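Local coordinates for Ika8 (Synthetic construct, PDB 6G6P), which is a designed eight-bladed WD40-type beta-propeller of repeated sequence, probably without a biological function of its own, at residues Q6-L11 and V317-I322; K144-V149 and V159-T164; N186-G191 and K198-L203. One frame throughout, in Å; residues are numbered along the deposited sequence.

Contact 1. Residues Q6-L11 and V317-I322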
loop_
_atom_site.group_PDB
_atom_site.type_symbol
_atom_site.label_atom_id
_atom_site.label_comp_id
_atom_site.label_asym_id
_atom_site.label_seq_id
_atom_site.Cartn_x
_atom_site.Cartn_y
_atom_site.Cartn_z
ATOM N N GLN A 6 0.499 -18.169 -16.649
ATOM C CA GLN A 6 -0.941 -18.374 -16.708
ATOM C C GLN A 6 -1.569 -18.050 -15.353
ATOM O O GLN A 6 -0.921 -17.510 -14.451
ATOM C CB GLN A 6 -1.254 -19.807 -17.144
ATOM C CG GLN A 6 -0.704 -20.164 -18.514
ATOM C CD GLN A 6 -1.565 -19.630 -19.641
ATOM O OE1 GLN A 6 -2.789 -19.560 -19.524
ATOM N NE2 GLN A 6 -0.928 -19.249 -20.743
ATOM N N GLU A 7 -2.850 -18.379 -15.222
ATOM C CA GLU A 7 -3.584 -18.156 -13.987
ATOM C C GLU A 7 -3.477 -19.386 -13.103
ATOM O O GLU A 7 -3.647 -20.514 -13.577
ATOM C CB GLU A 7 -5.051 -17.842 -14.276
ATOM C CG GLU A 7 -5.282 -16.446 -14.815
ATOM C CD GLU A 7 -6.747 -16.122 -15.009
ATOM O OE1 GLU A 7 -7.101 -15.604 -16.088
ATOM O OE2 GLU A 7 -7.544 -16.381 -14.084
ATOM N N LEU A 8 -3.188 -19.170 -11.821
ATOM C CA LEU A 8 -3.177 -20.288 -10.893
ATOM C C LEU A 8 -4.590 -20.773 -10.618
ATOM O O LEU A 8 -4.841 -21.982 -10.564
ATOM C CB LEU A 8 -2.500 -19.892 -9.587
ATOM C CG LEU A 8 -1.127 -20.405 -9.174
ATOM C CD1 LEU A 8 -0.113 -19.844 -10.114
ATOM C CD2 LEU A 8 -0.801 -20.008 -7.743
ATOM N N VAL A 9 -5.517 -19.842 -10.390
ATOM C CA VAL A 9 -6.800 -20.239 -9.835
ATOM C C VAL A 9 -7.867 -19.316 -10.433
ATOM O O VAL A 9 -7.580 -18.207 -10.890
ATOM C CB VAL A 9 -6.755 -20.150 -8.289
ATOM C CG1 VAL A 9 -7.996 -20.720 -7.765
ATOM C CG2 VAL A 9 -5.456 -20.632 -7.653
ATOM N N SER A 10 -9.104 -19.803 -10.494
ATOM C CA SER A 10 -10.240 -18.887 -10.555
ATOM C C SER A 10 -10.721 -18.554 -9.144
ATOM O O SER A 10 -10.798 -19.423 -8.269
ATOM C CB SER A 10 -11.403 -19.459 -11.379
ATOM O OG SER A 10 -12.447 -18.511 -11.505
ATOM N N LEU A 11 -11.039 -17.280 -8.920
ATOM C CA LEU A 11 -11.619 -16.843 -7.659
ATOM C C LEU A 11 -12.906 -16.091 -7.942
ATOM O O LEU A 11 -12.964 -15.276 -8.866
ATOM C CB LEU A 11 -10.656 -15.958 -6.858
ATOM C CG LEU A 11 -9.381 -16.617 -6.333
ATOM C CD1 LEU A 11 -8.522 -15.611 -5.579
ATOM C CD2 LEU A 11 -9.719 -17.805 -5.447
ATOM N N VAL A 317 -11.023 -10.954 -8.616
ATOM C CA VAL A 317 -9.708 -11.213 -8.043
ATOM C C VAL A 317 -9.080 -12.349 -8.832
ATOM O O VAL A 317 -9.681 -13.422 -8.982
ATOM C CB VAL A 317 -9.785 -11.563 -6.544
ATOM C CG1 VAL A 317 -8.389 -11.659 -5.938
ATOM C CG2 VAL A 317 -10.644 -10.545 -5.783
ATOM N N LYS A 318 -7.880 -12.102 -9.347
ATOM C CA LYS A 318 -7.152 -13.059 -10.161
ATOM C C LYS A 318 -5.768 -13.266 -9.574
ATOM O O LYS A 318 -5.217 -12.372 -8.914
ATOM C CB LYS A 318 -7.042 -12.577 -11.617
ATOM C CG LYS A 318 -8.392 -12.435 -12.316
ATOM C CD LYS A 318 -8.232 -11.970 -13.750
ATOM C CE LYS A 318 -9.445 -12.353 -14.578
ATOM N NZ LYS A 318 -10.639 -12.595 -13.725
ATOM N N VAL A 319 -5.221 -14.469 -9.786
ATOM C CA VAL A 319 -3.892 -14.791 -9.286
ATOM C C VAL A 319 -3.119 -15.492 -10.407
ATOM O O VAL A 319 -3.648 -16.375 -11.101
ATOM C CB VAL A 319 -3.937 -15.683 -8.024
ATOM C CG1 VAL A 319 -4.992 -15.236 -7.036
ATOM C CG2 VAL A 319 -4.006 -17.149 -8.356
ATOM N N TRP A 320 -1.866 -15.111 -10.581
ATOM C CA TRP A 320 -1.086 -15.530 -11.737
ATOM C C TRP A 320 0.241 -16.173 -11.332
ATOM O O TRP A 320 0.720 -16.031 -10.202
ATOM C CB TRP A 320 -0.788 -14.343 -12.670
ATOM C CG TRP A 320 -1.928 -13.388 -12.834
ATOM C CD1 TRP A 320 -2.340 -12.443 -11.941
ATOM C CD2 TRP A 320 -2.771 -13.247 -13.983
ATOM N NE1 TRP A 320 -3.399 -11.737 -12.450
ATOM C CE2 TRP A 320 -3.683 -12.208 -13.705
ATOM C CE3 TRP A 320 -2.850 -13.902 -15.215
ATOM C CZ2 TRP A 320 -4.661 -11.812 -14.613
ATOM C CZ3 TRP A 320 -3.820 -13.507 -16.116
ATOM C CH2 TRP A 320 -4.712 -12.472 -15.810
ATOM N N TYR A 321 0.846 -16.877 -12.290
ATOM C CA TYR A 321 2.204 -17.394 -12.159
ATOM C C TYR A 321 3.133 -16.712 -13.157
ATOM O O TYR A 321 2.705 -16.264 -14.224
ATOM C CB TYR A 321 2.261 -18.911 -12.376
ATOM C CG TYR A 321 3.609 -19.531 -12.046
ATOM C CD1 TYR A 321 3.979 -19.785 -10.729
ATOM C CD2 TYR A 321 4.513 -19.856 -13.053
ATOM C CE1 TYR A 321 5.204 -20.345 -10.428
ATOM C CE2 TYR A 321 5.741 -20.415 -12.759
ATOM C CZ TYR A 321 6.079 -20.657 -11.446
ATOM O OH TYR A 321 7.300 -21.215 -11.148
ATOM N N ILE A 322 4.414 -16.647 -12.806
ATOM C CA ILE A 322 5.418 -16.077 -13.699
ATOM C C ILE A 322 6.308 -17.175 -14.268
ATOM O O ILE A 322 6.117 -17.619 -15.401
ATOM C CB ILE A 322 6.265 -15.009 -12.982
ATOM C CG1 ILE A 322 5.430 -13.753 -12.732
ATOM C CG2 ILE A 322 7.518 -14.689 -13.786
ATOM C CD1 ILE A 322 6.248 -12.534 -12.412
HETATM O O HOH W 1 -9.421 -15.745 -10.621
#
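Two direct backbone hydrogen bonds join Gln6-Leu11 to Val317-Ile322. Tyr321 N donates to Gln6 O at 2.9 Å. Leu8 N donates to Val319 O, also at 2.9 Å, in a more bent bond. Past the corner at Leu8 the strands are bridged by a water. It donates to Val9 O and Val317 O and accepts from Leu11 N at 2.8 Å.

One contact is of the CH-pi kind. Glu7 and Trp320 lie side by side, and Glu7 CG sits over the indole face, 3.9 Å from the centroid of the six-membered ring. The Trp320 NE1 end is held by Ser310 on the neighbouring strand.

Most of the apolar contacts involve Val319. Its CG2 meets Leu8 CB at 3.4 Å and also Val9 CG2. Its CG1 meets Leu11 CD1 at 3.8 Å, and Ile42 packs on the same valine. Leu8 CD1 reaches Tyr321 CB at 3.4 Å.

The N-terminal strand thus completes the blade of the last three strands, the "Velcro" closure of a beta-propeller. The chemistry implies a ring closed by two direct backbone bonds, supplemented by a bridging water, the CH-pi contact and aliphatic packing.

Contact 2. Residues K144-V149 and V159-T164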
loop_
_atom_site.group_PDB
_atom_site.type_symbol
_atom_site.label_atom_id
_atom_site.label_comp_id
_atom_site.label_asym_id
_atom_site.label_seq_id
_atom_site.Cartn_x
_atom_site.Cartn_y
_atom_site.Cartn_z
ATOM N N LYS A 144 8.196 1.124 11.277
ATOM C CA LYS A 144 9.369 0.274 11.445
ATOM C C LYS A 144 10.103 0.684 12.711
ATOM O O LYS A 144 10.366 1.872 12.921
ATOM C CB LYS A 144 10.307 0.370 10.234
ATOM C CG LYS A 144 11.548 -0.507 10.304
ATOM C CD LYS A 144 12.770 0.258 9.792
ATOM C CE LYS A 144 14.053 -0.165 10.501
ATOM N NZ LYS A 144 15.269 0.477 9.914
ATOM N N ASP A 145 10.409 -0.300 13.552
ATOM C CA ASP A 145 11.311 -0.142 14.690
ATOM C C ASP A 145 10.920 1.045 15.567
ATOM O O ASP A 145 11.677 2.002 15.739
ATOM C CB ASP A 145 12.756 -0.004 14.210
ATOM C CG ASP A 145 13.564 -1.262 14.431
ATOM O OD1 ASP A 145 13.048 -2.194 15.081
ATOM O OD2 ASP A 145 14.720 -1.311 13.962
ATOM N N ASN A 146 9.702 0.982 16.104
ATOM C CA ASN A 146 9.237 1.873 17.161
ATOM C C ASN A 146 9.094 3.320 16.687
ATOM O O ASN A 146 8.856 4.217 17.500
ATOM C CB ASN A 146 10.182 1.756 18.375
ATOM C CG ASN A 146 9.601 2.316 19.672
ATOM O OD1 ASN A 146 9.271 3.493 19.787
ATOM N ND2 ASN A 146 9.444 1.438 20.652
ATOM N N ILE A 147 9.230 3.593 15.389
ATOM C CA ILE A 147 9.099 4.961 14.890
ATOM C C ILE A 147 8.168 4.945 13.683
ATOM O O ILE A 147 8.185 4.009 12.881
ATOM C CB ILE A 147 10.484 5.603 14.594
ATOM C CG1 ILE A 147 11.188 5.062 13.337
ATOM C CG2 ILE A 147 11.396 5.475 15.825
ATOM C CD1 ILE A 147 10.773 5.726 12.035
ATOM N N VAL A 148 7.327 5.973 13.582
ATOM C CA VAL A 148 6.288 6.074 12.561
ATOM C C VAL A 148 6.631 7.226 11.630
ATOM O O VAL A 148 7.023 8.307 12.084
ATOM C CB VAL A 148 4.895 6.288 13.191
ATOM C CG1 VAL A 148 3.817 6.325 12.117
ATOM C CG2 VAL A 148 4.597 5.207 14.218
ATOM N N VAL A 149 6.476 6.996 10.329
ATOM C CA VAL A 149 6.683 8.017 9.306
ATOM C C VAL A 149 5.394 8.130 8.500
ATOM O O VAL A 149 4.928 7.136 7.928
ATOM C CB VAL A 149 7.876 7.684 8.396
ATOM C CG1 VAL A 149 8.133 8.820 7.414
ATOM C CG2 VAL A 149 9.118 7.403 9.226
ATOM N N VAL A 159 7.887 12.286 11.244
ATOM C CA VAL A 159 8.375 11.105 11.945
ATOM C C VAL A 159 8.330 11.384 13.442
ATOM O O VAL A 159 8.526 12.521 13.886
ATOM C CB VAL A 159 9.806 10.704 11.499
ATOM C CG1 VAL A 159 9.954 10.791 9.983
ATOM C CG2 VAL A 159 10.864 11.543 12.197
ATOM N N TRP A 160 8.060 10.334 14.221
ATOM C CA TRP A 160 7.897 10.458 15.664
ATOM C C TRP A 160 8.221 9.133 16.344
ATOM O O TRP A 160 8.335 8.086 15.701
ATOM C CB TRP A 160 6.478 10.899 16.067
ATOM C CG TRP A 160 5.420 10.912 14.986
ATOM C CD1 TRP A 160 5.258 10.022 13.958
ATOM C CD2 TRP A 160 4.357 11.861 14.861
ATOM N NE1 TRP A 160 4.172 10.375 13.194
ATOM C CE2 TRP A 160 3.600 11.498 13.729
ATOM C CE3 TRP A 160 3.974 12.987 15.595
ATOM C CZ2 TRP A 160 2.488 12.223 13.316
ATOM C CZ3 TRP A 160 2.872 13.702 15.183
ATOM C CH2 TRP A 160 2.144 13.320 14.056
ATOM N N TYR A 161 8.347 9.196 17.669
ATOM C CA TYR A 161 8.625 8.046 18.517
ATOM C C TYR A 161 7.362 7.683 19.293
ATOM O O TYR A 161 6.618 8.571 19.722
ATOM C CB TYR A 161 9.780 8.388 19.469
ATOM C CG TYR A 161 10.331 7.258 20.305
ATOM C CD1 TYR A 161 9.733 6.899 21.506
ATOM C CD2 TYR A 161 11.474 6.572 19.913
ATOM C CE1 TYR A 161 10.241 5.875 22.280
ATOM C CE2 TYR A 161 11.991 5.546 20.681
ATOM C CZ TYR A 161 11.370 5.203 21.865
ATOM O OH TYR A 161 11.879 4.183 22.635
ATOM N N ILE A 162 7.115 6.381 19.476
ATOM C CA ILE A 162 5.827 5.957 20.028
ATOM C C ILE A 162 5.736 6.275 21.518
ATOM O O ILE A 162 4.682 6.690 22.012
ATOM C CB ILE A 162 5.561 4.461 19.746
ATOM C CG1 ILE A 162 6.410 3.543 20.633
ATOM C CG2 ILE A 162 5.783 4.144 18.274
ATOM C CD1 ILE A 162 5.645 2.874 21.759
ATOM N N GLY A 163 6.827 6.094 22.258
ATOM C CA GLY A 163 6.794 6.319 23.690
ATOM C C GLY A 163 6.752 7.788 24.050
ATOM O O GLY A 163 5.898 8.229 24.825
ATOM N N THR A 164 7.685 8.557 23.483
ATOM C CA THR A 164 7.746 9.987 23.766
ATOM C C THR A 164 6.500 10.702 23.256
ATOM O O THR A 164 5.972 11.602 23.922
ATOM C CB THR A 164 9.013 10.578 23.144
ATOM O OG1 THR A 164 10.162 10.083 23.842
ATOM C CG2 THR A 164 9.007 12.090 23.230
#
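Strands 147-149 and 159-161 run antiparallel, their axes 4.8 Å apart at closest approach, with Val148 and Trp160 as the hydrogen-bonded pair. They are the second and third strands of a four-stranded WD40 propeller blade. Val148 N donates to Trp160 O at 3.2 Å, and Trp160 N returns a bond to Val148 O. A weak bond from Ile162 N to Asn146 O follows where the pairing ends. A type I' turn from Lys144 to Ile147 leads into the first of these strands.

Val149 and Val159 lie side by side and point the same way. Val159 CG1 rests against both methyls of Val149, 3.6 Å from CG2. Leu181 and Phe183 of the next blade pack against Val149. On the other face lie Val148 and Trp160. The Trp160 side chain is modelled in two positions, so its contacts are doubtful. In the conformer given here, the indole turns an edge to the Val148 backbone.

The amide of Asn146 reaches across to Tyr161, its plane 34° from the ring plane. CG stands anti to the backbone N (chi1 -163°), which carries the amide over the ring. Its exact placement is uncertain, since OD1 has no hydrogen-bond partner in the model. As modelled, Asn146 OD1 lies over the centre of the phenol face, 3.3 Å above the plane of the Tyr161 ring.

Contact 3. Residues N186-G191 and K198-L203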
loop_
_atom_site.group_PDB
_atom_site.type_symbol
_atom_site.label_atom_id
_atom_site.label_comp_id
_atom_site.label_asym_id
_atom_site.label_seq_id
_atom_site.Cartn_x
_atom_site.Cartn_y
_atom_site.Cartn_z
ATOM N N ASN A 186 18.910 5.345 8.931
ATOM C CA ASN A 186 19.634 6.595 8.738
ATOM C C ASN A 186 18.875 7.628 7.916
ATOM O O ASN A 186 19.032 8.828 8.162
ATOM C CB ASN A 186 20.983 6.319 8.063
ATOM C CG ASN A 186 22.148 6.415 9.029
ATOM O OD1 ASN A 186 22.426 7.480 9.580
ATOM N ND2 ASN A 186 22.836 5.298 9.238
ATOM N N ILE A 187 18.062 7.205 6.946
ATOM C CA ILE A 187 17.440 8.123 6.003
ATOM C C ILE A 187 15.952 7.823 5.863
ATOM O O ILE A 187 15.482 6.719 6.145
ATOM C CB ILE A 187 18.118 8.071 4.612
ATOM C CG1 ILE A 187 17.846 6.723 3.941
ATOM C CG2 ILE A 187 19.613 8.341 4.724
ATOM C CD1 ILE A 187 17.939 6.742 2.431
ATOM N N VAL A 188 15.213 8.843 5.427
ATOM C CA VAL A 188 13.832 8.715 4.971
ATOM C C VAL A 188 13.804 9.049 3.489
ATOM O O VAL A 188 14.491 9.975 3.048
ATOM C CB VAL A 188 12.868 9.642 5.741
ATOM C CG1 VAL A 188 11.445 9.509 5.201
ATOM C CG2 VAL A 188 12.897 9.347 7.222
ATOM N N VAL A 189 13.013 8.303 2.722
ATOM C CA VAL A 189 12.755 8.627 1.324
ATOM C C VAL A 189 11.247 8.715 1.132
ATOM O O VAL A 189 10.507 7.832 1.580
ATOM C CB VAL A 189 13.383 7.599 0.360
ATOM C CG1 VAL A 189 13.078 6.176 0.802
ATOM C CG2 VAL A 189 12.903 7.837 -1.069
ATOM N N SER A 190 10.792 9.788 0.486
ATOM C CA SER A 190 9.370 10.016 0.279
ATOM C C SER A 190 9.136 10.519 -1.138
ATOM O O SER A 190 10.010 11.143 -1.745
ATOM C CB SER A 190 8.803 11.025 1.290
ATOM O OG SER A 190 9.431 12.291 1.162
ATOM N N GLY A 191 7.941 10.241 -1.654
ATOM C CA GLY A 191 7.566 10.683 -2.983
ATOM C C GLY A 191 6.142 11.193 -3.047
ATOM O O GLY A 191 5.243 10.613 -2.432
ATOM N N LYS A 198 12.368 12.845 -2.423
ATOM C CA LYS A 198 13.293 13.507 -1.513
ATOM C C LYS A 198 13.764 12.523 -0.451
ATOM O O LYS A 198 12.978 11.709 0.041
ATOM C CB LYS A 198 12.633 14.726 -0.848
ATOM C CG LYS A 198 11.816 15.597 -1.798
ATOM C CD LYS A 198 11.391 16.909 -1.154
ATOM C CE LYS A 198 10.709 17.823 -2.163
ATOM N NZ LYS A 198 11.565 18.980 -2.550
ATOM N N VAL A 199 15.046 12.600 -0.102
ATOM C CA VAL A 199 15.633 11.758 0.937
ATOM C C VAL A 199 16.073 12.645 2.096
ATOM O O VAL A 199 16.603 13.742 1.888
ATOM C CB VAL A 199 16.805 10.908 0.407
ATOM C CG1 VAL A 199 17.861 11.777 -0.197
ATOM C CG2 VAL A 199 17.407 10.074 1.518
ATOM N N TRP A 200 15.849 12.166 3.318
ATOM C CA TRP A 200 16.023 12.977 4.515
ATOM C C TRP A 200 16.869 12.241 5.542
ATOM O O TRP A 200 16.556 11.105 5.911
ATOM C CB TRP A 200 14.668 13.333 5.134
ATOM C CG TRP A 200 13.599 13.667 4.140
ATOM C CD1 TRP A 200 12.824 12.787 3.437
ATOM C CD2 TRP A 200 13.173 14.977 3.749
ATOM N NE1 TRP A 200 11.949 13.471 2.629
ATOM C CE2 TRP A 200 12.142 14.816 2.802
ATOM C CE3 TRP A 200 13.567 16.270 4.105
ATOM C CZ2 TRP A 200 11.499 15.899 2.210
ATOM C CZ3 TRP A 200 12.928 17.344 3.515
ATOM C CH2 TRP A 200 11.907 17.152 2.576
ATOM N N ASP A 201 17.927 12.897 6.009
ATOM C CA ASP A 201 18.641 12.443 7.196
ATOM C C ASP A 201 17.722 12.589 8.404
ATOM O O ASP A 201 17.302 13.701 8.737
ATOM C CB ASP A 201 19.920 13.260 7.374
ATOM C CG ASP A 201 20.812 12.739 8.490
ATOM O OD1 ASP A 201 20.335 11.976 9.355
ATOM O OD2 ASP A 201 22.007 13.105 8.501
ATOM N N ILE A 202 17.409 11.469 9.064
ATOM C CA ILE A 202 16.421 11.506 10.139
ATOM C C ILE A 202 16.927 12.310 11.330
ATOM O O ILE A 202 16.140 12.965 12.024
ATOM C CB ILE A 202 16.029 10.080 10.569
ATOM C CG1 ILE A 202 15.766 9.198 9.348
ATOM C CG2 ILE A 202 14.798 10.122 11.464
ATOM C CD1 ILE A 202 14.964 7.950 9.665
ATOM N N LEU A 203 18.234 12.275 11.593
ATOM C CA LEU A 203 18.776 12.959 12.763
ATOM C C LEU A 203 18.654 14.472 12.622
ATOM O O LEU A 203 17.966 15.132 13.410
ATOM C CB LEU A 203 20.236 12.553 12.978
ATOM C CG LEU A 203 20.552 11.324 13.838
ATOM C CD1 LEU A 203 19.644 10.144 13.513
ATOM C CD2 LEU A 203 22.016 10.935 13.682
#
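Trp200 and Val188 cross obliquely, with the indole edge turned to the valine. Trp200 CD1 lies 3.9 Å from Val188 CB, and the carbonyl carbon of Val188 lies at the ring edge in its plane. The indole continues along the strand to Ser190. Trp200 NE1 donates to Ser190 OG at 3.1 Å, with an N-H...O angle of 163° and the oxygen only 11° out of the ring plane. Ser190 OG sits between its own backbone N and carbonyl carbon (chi1 61°), where it faces the indole N-H. The same hydroxyl also bonds to His174 NE2. The Trp-Ser-His chain matches part of the Asp-His-Ser/Thr-Trp hydrogen-bond network of WD40 repeats.

Val188 has a second neighbour. Ile202 meets it at about a right angle, and Ile202 CD1 touches Val188 CG2 at 3.5 Å. On the other face of the sheet, the end of Ile187, CD1, reaches Val199 CG2 at 3.5 Å.

These groups sit on a regular antiparallel hairpin, the second and third strands of a propeller blade. Val188 and Trp200 exchange two backbone bonds, and so do Ser190 and Lys198. Beyond the strands, Ile202 N donates to Asn186 O at 3.2 Å. Asp201 OD1 then accepts from Leu203 N and forms an Asx turn where the chain leaves strand 197-201 on its way to the blade's outer strand, 207-211. Lys198 leads away from the hairpin to a salt bridge with Asp210 on that strand.

The chemistry implies that Trp200 is fixed at two places: its backbone by the strand pairing, and its indole nitrogen by a buried serine that is itself tied to a histidine. The bond from NE1 probably restricts the rotation of the ring, along with the packing.

In the fold
All three contacts pair neighbouring strands within four-stranded blades of one propeller. Contact 1 joins the two ends of the chain, so contacts 2 and 3 both fall within the stretch of chain it closes into a ring. It lies on the opposite side of the molecule's centre, with centres about 38 Å from contact 2 and about 37 Å from contact 3. Contacts 2 and 3 belong to consecutive blades, with centres about 14 Å apart. They touch through aliphatic side chains: Val149 CG1 meets Val188 CG1 at 4.0 Å, and Val159 CG2 meets Ile202 CG2 at 4.2 Å. This is face-to-face packing of adjacent blades.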